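Local coordinates for acetamidase (Bacillus halodurans, PDB 2II1), which binds calcium ions and, as a member of the acetamidase/formamidase family, probably hydrolyses the carbon-nitrogen bond of linear amides, at residues N155-D160 and D182-M187; L128-G133 and I161-T166. All blocks are in the same frame, centred on the assembly; numbering follows the deposited sequence.

The two contacts lie side by side, their centres about 7 Å apart, and their segments alternate along the chain. Contact 1 holds the pair of calcium ions; contact 2 packs behind it, and its M131 side chain comes within about 7 Å of a calcium. Strands 131-136 and 176-184 are antiparallel neighbours in one sheet, and segment 155-160 runs straight on into 161-166. Selenomethionine M131 packs on both segments of contact 1: its SE lies 3.7 Å from CB of M187, and its CE lies 3.5 Å from O of T158. Two probable hydrogen bonds also join the contacts, A185 O to Q129 N at 2.7 Å and D160 O to T165 OG1 at 2.6 Å.

Contact 1 (N155-D160 and D182-M187); sequences NLDTKD and DLHAAM. With CA (calcium ion), chain E; CA (calcium ion), chain F.
D157 and D182 meet over a shared calcium ion. D157 grips it with both carboxylate oxygens, OD1 at 2.5 Å and OD2 at 2.4 Å, while D182 offers OD2 alone and N155 adds its amide oxygen OD1. The two carboxylates are turned 61° against each other, and D157 OD1 comes to 3.0 Å from D182 OD2, a close approach of two acceptors that the metal between them makes tolerable. D182 turns its carboxylate to lie between the two metals, chi1 -173° holding CG opposite the backbone N, and its OD1 binds the second calcium at 2.1 Å. H184 NE2 and E198 complete the protein ligands there. This is a carboxylate-bridged dinuclear metal site, with one water also shared by both ions, whose ligands come from strand 176-184, N155 on strand 153-155, D157 just beyond it, and E198. N278 and G147 fix the first shell from outside, hydrogen bonding to D157 OD2 and N155 ND2.

Next to the metals, and like them on the tight, buried side, selenomethionine M187 packs on the D157 backbone and CB. It bends at chi3 (78°) and brings CE to 3.2 Å from the backbone O of D157, its SE lying 4.0 Å from D157 CB. K159 makes the looser, partly exposed margin, passing M187 O with its CD at 3.7 Å and extending onward, NZ forming a salt bridge with D270 of the second subunit.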
ATOM      1  N   ASN A 155      -7.746  16.812  -1.001  1.00 10.81           N
ATOM      2  CA  ASN A 155      -8.271  15.571  -1.579  1.00 10.23           C
ATOM      3  C   ASN A 155      -7.323  14.370  -1.360  1.00 10.95           C
ATOM      4  O   ASN A 155      -6.647  13.893  -2.283  1.00  8.08           O
ATOM      5  CB  ASN A 155      -8.564  15.797  -3.048  1.00 11.97           C
ATOM      6  CG  ASN A 155      -9.545  14.816  -3.604  1.00 16.43           C
ATOM      7  OD1 ASN A 155     -10.169  14.021  -2.872  1.00  9.40           O
ATOM      8  ND2 ASN A 155      -9.679  14.836  -4.914  1.00 15.16           N
ATOM      9  N   LEU A 156      -7.265  13.933  -0.100  1.00 10.61           N
ATOM     10  CA  LEU A 156      -6.296  12.915   0.358  1.00 14.16           C
ATOM     11  C   LEU A 156      -6.778  11.502   0.055  1.00 15.18           C
ATOM     12  O   LEU A 156      -5.958  10.587  -0.073  1.00 18.04           O
ATOM     13  CB  LEU A 156      -6.054  13.047   1.889  1.00 15.56           C
ATOM     14  CG  LEU A 156      -5.298  14.280   2.416  1.00 13.05           C
ATOM     15  CD1 LEU A 156      -5.187  14.353   3.930  1.00  8.52           C
ATOM     16  CD2 LEU A 156      -3.889  14.374   1.831  1.00  7.53           C
ATOM     17  N   ASP A 157      -8.107  11.331  -0.031  1.00 11.54           N
ATOM     18  CA  ASP A 157      -8.732  10.016  -0.166  1.00 12.62           C
ATOM     19  C   ASP A 157      -7.990   8.896   0.573  1.00 11.30           C
ATOM     20  O   ASP A 157      -7.555   7.902  -0.018  1.00 13.03           O
ATOM     21  CB  ASP A 157      -8.995   9.702  -1.645  1.00 12.92           C
ATOM     22  CG  ASP A 157     -10.020  10.639  -2.254  1.00 13.70           C
ATOM     23  OD1 ASP A 157     -10.920  11.101  -1.514  1.00 15.88           O
ATOM     24  OD2 ASP A 157      -9.944  10.917  -3.463  1.00 11.40           O
ATOM     25  N   THR A 158      -7.889   9.075   1.891  1.00 13.83           N
ATOM     26  CA  THR A 158      -7.176   8.170   2.789  1.00 11.50           C
ATOM     27  C   THR A 158      -8.217   7.490   3.659  1.00 12.20           C
ATOM     28  O   THR A 158      -8.939   8.147   4.431  1.00 11.13           O
ATOM     29  CB  THR A 158      -6.098   8.976   3.605  1.00 11.26           C
ATOM     30  OG1 THR A 158      -5.094   9.438   2.699  1.00 12.34           O
ATOM     31  CG2 THR A 158      -5.424   8.164   4.699  1.00  9.36           C
ATOM     32  N   LYS A 159      -8.311   6.167   3.525  1.00 13.54           N
ATOM     33  CA  LYS A 159      -9.368   5.395   4.164  1.00 13.54           C
ATOM     34  C   LYS A 159      -9.208   5.266   5.674  1.00 12.16           C
ATOM     35  O   LYS A 159     -10.153   4.895   6.380  1.00 11.35           O
ATOM     36  CB  LYS A 159      -9.542   4.005   3.487  1.00 13.80           C
ATOM     37  CG  LYS A 159      -8.555   2.915   3.920  1.00 12.04           C
ATOM     38  CD  LYS A 159      -8.863   1.579   3.260  1.00 13.45           C
ATOM     39  CE  LYS A 159      -7.851   0.535   3.695  1.00 16.56           C
ATOM     40  NZ  LYS A 159      -8.105  -0.840   3.172  1.00 21.31           N
ATOM     41  N   ASP A 160      -8.024   5.584   6.177  1.00 13.57           N
ATOM     42  CA  ASP A 160      -7.794   5.579   7.625  1.00 10.96           C
ATOM     43  C   ASP A 160      -8.337   6.843   8.297  1.00 11.82           C
ATOM     44  O   ASP A 160      -8.394   6.924   9.532  1.00  9.69           O
ATOM     45  CB  ASP A 160      -6.302   5.385   7.926  1.00 10.82           C
ATOM     46  CG  ASP A 160      -5.840   3.959   7.646  1.00 14.05           C
ATOM     47  OD1 ASP A 160      -6.487   3.032   8.154  1.00 13.39           O
ATOM     48  OD2 ASP A 160      -4.843   3.753   6.921  1.00 12.86           O
ATOM     49  N   ASP A 182     -16.618  15.231   0.955  1.00 15.46           N
ATOM     50  CA  ASP A 182     -16.288  14.051   0.181  1.00 14.53           C
ATOM     51  C   ASP A 182     -16.236  12.797   1.017  1.00 12.50           C
ATOM     52  O   ASP A 182     -15.207  12.098   1.036  1.00 11.99           O
ATOM     53  CB  ASP A 182     -14.954  14.260  -0.530  1.00 10.63           C
ATOM     54  CG  ASP A 182     -14.629  13.156  -1.492  1.00 18.41           C
ATOM     55  OD1 ASP A 182     -15.557  12.702  -2.183  1.00  5.19           O
ATOM     56  OD2 ASP A 182     -13.451  12.726  -1.584  1.00 13.61           O
ATOM     57  N   LEU A 183     -17.360  12.494   1.661  1.00 12.21           N
ATOM     58  CA  LEU A 183     -17.510  11.297   2.470  1.00 12.14           C
ATOM     59  C   LEU A 183     -17.729  10.090   1.559  1.00 10.86           C
ATOM     60  O   LEU A 183     -18.281  10.242   0.468  1.00  9.63           O
ATOM     61  CB  LEU A 183     -18.692  11.450   3.426  1.00  9.94           C
ATOM     62  CG  LEU A 183     -18.722  12.639   4.386  1.00 13.96           C
ATOM     63  CD1 LEU A 183     -19.884  12.474   5.386  1.00 10.72           C
ATOM     64  CD2 LEU A 183     -17.394  12.805   5.127  1.00 11.79           C
ATOM     65  N   HIS A 184     -17.269   8.911   2.010  1.00 11.65           N
ATOM     66  CA  HIS A 184     -17.482   7.645   1.307  1.00  9.69           C
ATOM     67  C   HIS A 184     -18.017   6.629   2.273  1.00 11.48           C
ATOM     68  O   HIS A 184     -17.672   6.632   3.452  1.00 12.63           O
ATOM     69  CB  HIS A 184     -16.217   7.072   0.690  1.00 11.22           C
ATOM     70  CG  HIS A 184     -15.547   8.004  -0.265  1.00  7.54           C
ATOM     71  ND1 HIS A 184     -14.176   8.112  -0.369  1.00 19.35           N
ATOM     72  CD2 HIS A 184     -16.060   8.897  -1.142  1.00 20.71           C
ATOM     73  CE1 HIS A 184     -13.875   9.017  -1.284  1.00 16.89           C
ATOM     74  NE2 HIS A 184     -15.002   9.518  -1.760  1.00  5.08           N
ATOM     75  N   ALA A 185     -18.854   5.757   1.732  1.00  7.16           N
ATOM     76  CA  ALA A 185     -19.447   4.666   2.464  1.00  8.54           C
ATOM     77  C   ALA A 185     -18.511   3.445   2.377  1.00  9.50           C
ATOM     78  O   ALA A 185     -18.555   2.533   3.215  1.00 10.15           O
ATOM     79  CB  ALA A 185     -20.825   4.380   1.873  1.00  7.42           C
ATOM     80  N   ALA A 186     -17.649   3.447   1.361  1.00 10.17           N
ATOM     81  CA  ALA A 186     -16.655   2.428   1.187  1.00  9.01           C
ATOM     82  C   ALA A 186     -15.654   2.912   0.177  1.00 10.76           C
ATOM     83  O   ALA A 186     -16.008   3.690  -0.721  1.00 11.43           O
ATOM     84  CB  ALA A 186     -17.297   1.145   0.698  1.00 12.58           C
HETATM   85  N   MSE A 187     -14.412   2.438   0.315  1.00 10.46           N
HETATM   86  CA  MSE A 187     -13.315   2.770  -0.609  1.00 13.37           C
HETATM   87  C   MSE A 187     -12.089   1.967  -0.188  1.00 12.84           C
HETATM   88  O   MSE A 187     -11.794   1.839   0.995  1.00 13.28           O
HETATM   89  CB  MSE A 187     -12.950   4.252  -0.544  1.00 12.36           C
HETATM   90  CG  MSE A 187     -12.163   4.753  -1.754  1.00 14.63           C
HETATM   91 SE   MSE A 187     -11.071   6.295  -1.292  0.75 23.34          SE
HETATM   92  CE  MSE A 187      -9.555   5.433  -0.383  1.00 27.01           C
TER
HETATM   93 CA    CA E 400     -11.822  12.437  -3.363  1.00 15.04          CA
HETATM   94 CA    CA F 401     -15.193  10.978  -3.297  1.00 13.37          CA
HETATM   95  O   HOH W   1     -11.068  12.413  -5.581  1.00 14.95           O
HETATM   96  O   HOH W   2     -13.436  10.770  -4.166  1.00 22.75           O

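Contact 2 (L128-G133 and I161-T166); sequences LQPMIG and IKPGTT
I132 donates its backbone N-H to the carbonyl O of I161, the one hydrogen bond across this contact. I132 N lies 2.9 Å from I161 O, and the bond is fairly straight, 162° at the hydrogen. I161 O also lies 3.2 Å from CA and 3.3 Å from CB of M131, so two successive residues of the strand touch it.

Beside this bond the two isoleucines cross at about a right angle. I161 does its touching with the CG2 branch, which lies anti to its own backbone N and rests 3.9 Å from I132 CB; CD1 of I132 reaches the same methyl from the end of its longer branch. Both residues hold CG1 anti to the carbonyl carbon, yet they meet unlike parts of each other. I79 and I82 of strand 74-84 pack on I132, and L220 packs on I161.

On the other side of the hydrogen bond, P130 O faces carbon rather than a donor: K162 CB lies 3.5 Å from it and P163 CD 3.4 Å. P130 CG and P163 CG are 4.4 Å apart, a looser apolar touch. K162 carries CG between its backbone N and carbonyl carbon (chi1 67°), which keeps CB against P130 O while the rest of the chain leads away from segment 128-133.

P163 and G164, the latter at positive phi, are the central residues of a type II beta turn from K162 to T165, closed by T165 N bonding to K162 O. The turn belongs to the connection between strands 153-155 and 166-170, docked here on strand 131-136, which neighbours the calcium-bearing strand 176-184.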
ATOM      1  N   LEU A 128     -20.064  -1.261   5.415  1.00 14.52           N
ATOM      2  CA  LEU A 128     -20.145   0.193   5.581  1.00 14.02           C
ATOM      3  C   LEU A 128     -18.892   0.647   6.344  1.00 15.38           C
ATOM      4  O   LEU A 128     -18.696   0.247   7.496  1.00 14.97           O
ATOM      5  CB  LEU A 128     -21.414   0.571   6.361  1.00 13.77           C
ATOM      6  CG  LEU A 128     -21.657   2.066   6.599  1.00 16.16           C
ATOM      7  CD1 LEU A 128     -21.739   2.853   5.306  1.00 13.12           C
ATOM      8  CD2 LEU A 128     -22.931   2.217   7.375  1.00 13.15           C
ATOM      9  N   GLN A 129     -18.033   1.428   5.672  1.00 16.88           N
ATOM     10  CA  GLN A 129     -16.783   1.962   6.256  1.00 18.40           C
ATOM     11  C   GLN A 129     -16.661   3.457   5.952  1.00 15.65           C
ATOM     12  O   GLN A 129     -15.981   3.879   4.986  1.00 16.63           O
ATOM     13  CB  GLN A 129     -15.576   1.158   5.764  1.00 19.62           C
ATOM     14  CG  GLN A 129     -15.578  -0.213   6.398  1.00 20.80           C
ATOM     15  CD  GLN A 129     -14.522  -1.125   5.861  1.00 30.01           C
ATOM     16  OE1 GLN A 129     -14.101  -1.013   4.709  1.00 32.41           O
ATOM     17  NE2 GLN A 129     -14.091  -2.056   6.694  1.00 33.77           N
ATOM     18  N   PRO A 130     -17.374   4.269   6.752  1.00 14.82           N
ATOM     19  CA  PRO A 130     -17.423   5.698   6.491  1.00 14.69           C
ATOM     20  C   PRO A 130     -16.073   6.338   6.693  1.00 14.49           C
ATOM     21  O   PRO A 130     -15.402   6.045   7.675  1.00 16.94           O
ATOM     22  CB  PRO A 130     -18.444   6.222   7.508  1.00 14.89           C
ATOM     23  CG  PRO A 130     -18.560   5.167   8.559  1.00 16.05           C
ATOM     24  CD  PRO A 130     -18.219   3.877   7.908  1.00 14.39           C
HETATM   25  N   MSE A 131     -15.693   7.193   5.761  1.00 11.67           N
HETATM   26  CA  MSE A 131     -14.434   7.916   5.823  1.00 12.56           C
HETATM   27  C   MSE A 131     -14.616   9.318   5.239  1.00 11.26           C
HETATM   28  O   MSE A 131     -15.589   9.584   4.539  1.00 11.70           O
HETATM   29  CB  MSE A 131     -13.366   7.152   5.055  1.00 11.46           C
HETATM   30  CG  MSE A 131     -13.834   6.721   3.671  1.00 15.82           C
HETATM   31 SE   MSE A 131     -12.424   6.480   2.320  0.75 20.94          SE
HETATM   32  CE  MSE A 131     -11.583   8.360   2.195  1.00 17.76           C
ATOM     33  N   ILE A 132     -13.675  10.212   5.535  1.00 13.40           N
ATOM     34  CA  ILE A 132     -13.641  11.544   4.958  1.00 13.04           C
ATOM     35  C   ILE A 132     -12.552  11.666   3.861  1.00 11.23           C
ATOM     36  O   ILE A 132     -11.353  11.485   4.134  1.00 11.29           O
ATOM     37  CB  ILE A 132     -13.291  12.610   6.043  1.00 13.59           C
ATOM     38  CG1 ILE A 132     -14.217  12.544   7.235  1.00 10.99           C
ATOM     39  CG2 ILE A 132     -13.376  14.007   5.471  1.00  7.38           C
ATOM     40  CD1 ILE A 132     -13.628  13.243   8.447  1.00 10.73           C
ATOM     41  N   GLY A 133     -12.958  12.055   2.658  1.00  8.45           N
ATOM     42  CA  GLY A 133     -12.027  12.137   1.536  1.00  9.09           C
ATOM     43  C   GLY A 133     -11.267  13.455   1.426  1.00  8.40           C
ATOM     44  O   GLY A 133     -10.100  13.476   1.024  1.00 12.54           O
ATOM     45  N   ILE A 161      -8.767   7.810   7.496  1.00  9.64           N
ATOM     46  CA  ILE A 161      -9.467   8.996   8.024  1.00 11.51           C
ATOM     47  C   ILE A 161     -10.935   8.647   8.235  1.00  9.65           C
ATOM     48  O   ILE A 161     -11.788   8.893   7.377  1.00 11.24           O
ATOM     49  CB  ILE A 161      -9.269  10.237   7.132  1.00 10.57           C
ATOM     50  CG1 ILE A 161      -7.781  10.529   6.950  1.00 15.00           C
ATOM     51  CG2 ILE A 161      -9.940  11.493   7.743  1.00  8.47           C
ATOM     52  CD1 ILE A 161      -7.499  11.848   6.215  1.00 11.60           C
ATOM     53  N   LYS A 162     -11.186   8.057   9.400  1.00  9.81           N
ATOM     54  CA  LYS A 162     -12.420   7.343   9.707  1.00  9.55           C
ATOM     55  C   LYS A 162     -12.700   7.523  11.174  1.00  9.24           C
ATOM     56  O   LYS A 162     -11.896   8.088  11.878  1.00  9.15           O
ATOM     57  CB  LYS A 162     -12.310   5.853   9.364  1.00  7.88           C
ATOM     58  CG  LYS A 162     -11.348   5.073  10.191  1.00  9.81           C
ATOM     59  CD  LYS A 162     -11.018   3.759   9.504  1.00 11.46           C
ATOM     60  CE  LYS A 162     -10.088   2.913  10.357  1.00 17.43           C
ATOM     61  NZ  LYS A 162     -10.518   2.798  11.778  1.00 27.94           N
ATOM     62  N   PRO A 163     -13.857   7.051  11.644  1.00 11.35           N
ATOM     63  CA  PRO A 163     -14.154   7.297  13.041  1.00 12.17           C
ATOM     64  C   PRO A 163     -13.105   6.688  13.963  1.00 12.41           C
ATOM     65  O   PRO A 163     -12.630   5.549  13.724  1.00 13.41           O
ATOM     66  CB  PRO A 163     -15.534   6.648  13.226  1.00 13.39           C
ATOM     67  CG  PRO A 163     -16.109   6.593  11.905  1.00 11.66           C
ATOM     68  CD  PRO A 163     -14.937   6.294  10.993  1.00 12.50           C
ATOM     69  N   GLY A 164     -12.732   7.456  14.991  1.00 12.99           N
ATOM     70  CA  GLY A 164     -11.742   7.020  16.003  1.00 11.56           C
ATOM     71  C   GLY A 164     -10.293   7.359  15.640  1.00 12.27           C
ATOM     72  O   GLY A 164      -9.362   7.106  16.425  1.00 11.53           O
ATOM     73  N   THR A 165     -10.111   7.928  14.451  1.00 11.36           N
ATOM     74  CA  THR A 165      -8.808   8.410  13.977  1.00  9.97           C
ATOM     75  C   THR A 165      -8.634   9.880  14.387  1.00  9.07           C
ATOM     76  O   THR A 165      -9.610  10.657  14.391  1.00  7.86           O
ATOM     77  CB  THR A 165      -8.687   8.225  12.418  1.00 10.49           C
ATOM     78  OG1 THR A 165      -8.665   6.829  12.075  1.00 11.03           O
ATOM     79  CG2 THR A 165      -7.434   8.897  11.847  1.00  8.43           C
ATOM     80  N   THR A 166      -7.419  10.236  14.802  1.00  5.91           N
ATOM     81  CA  THR A 166      -7.013  11.628  14.977  1.00  6.50           C
ATOM     82  C   THR A 166      -6.204  12.080  13.762  1.00  7.22           C
ATOM     83  O   THR A 166      -5.258  11.406  13.400  1.00  8.35           O
ATOM     84  CB  THR A 166      -6.133  11.774  16.225  1.00  4.93           C
ATOM     85  OG1 THR A 166      -6.887  11.340  17.361  1.00  7.91           O
ATOM     86  CG2 THR A 166      -5.724  13.158  16.441  1.00  5.91           C
TER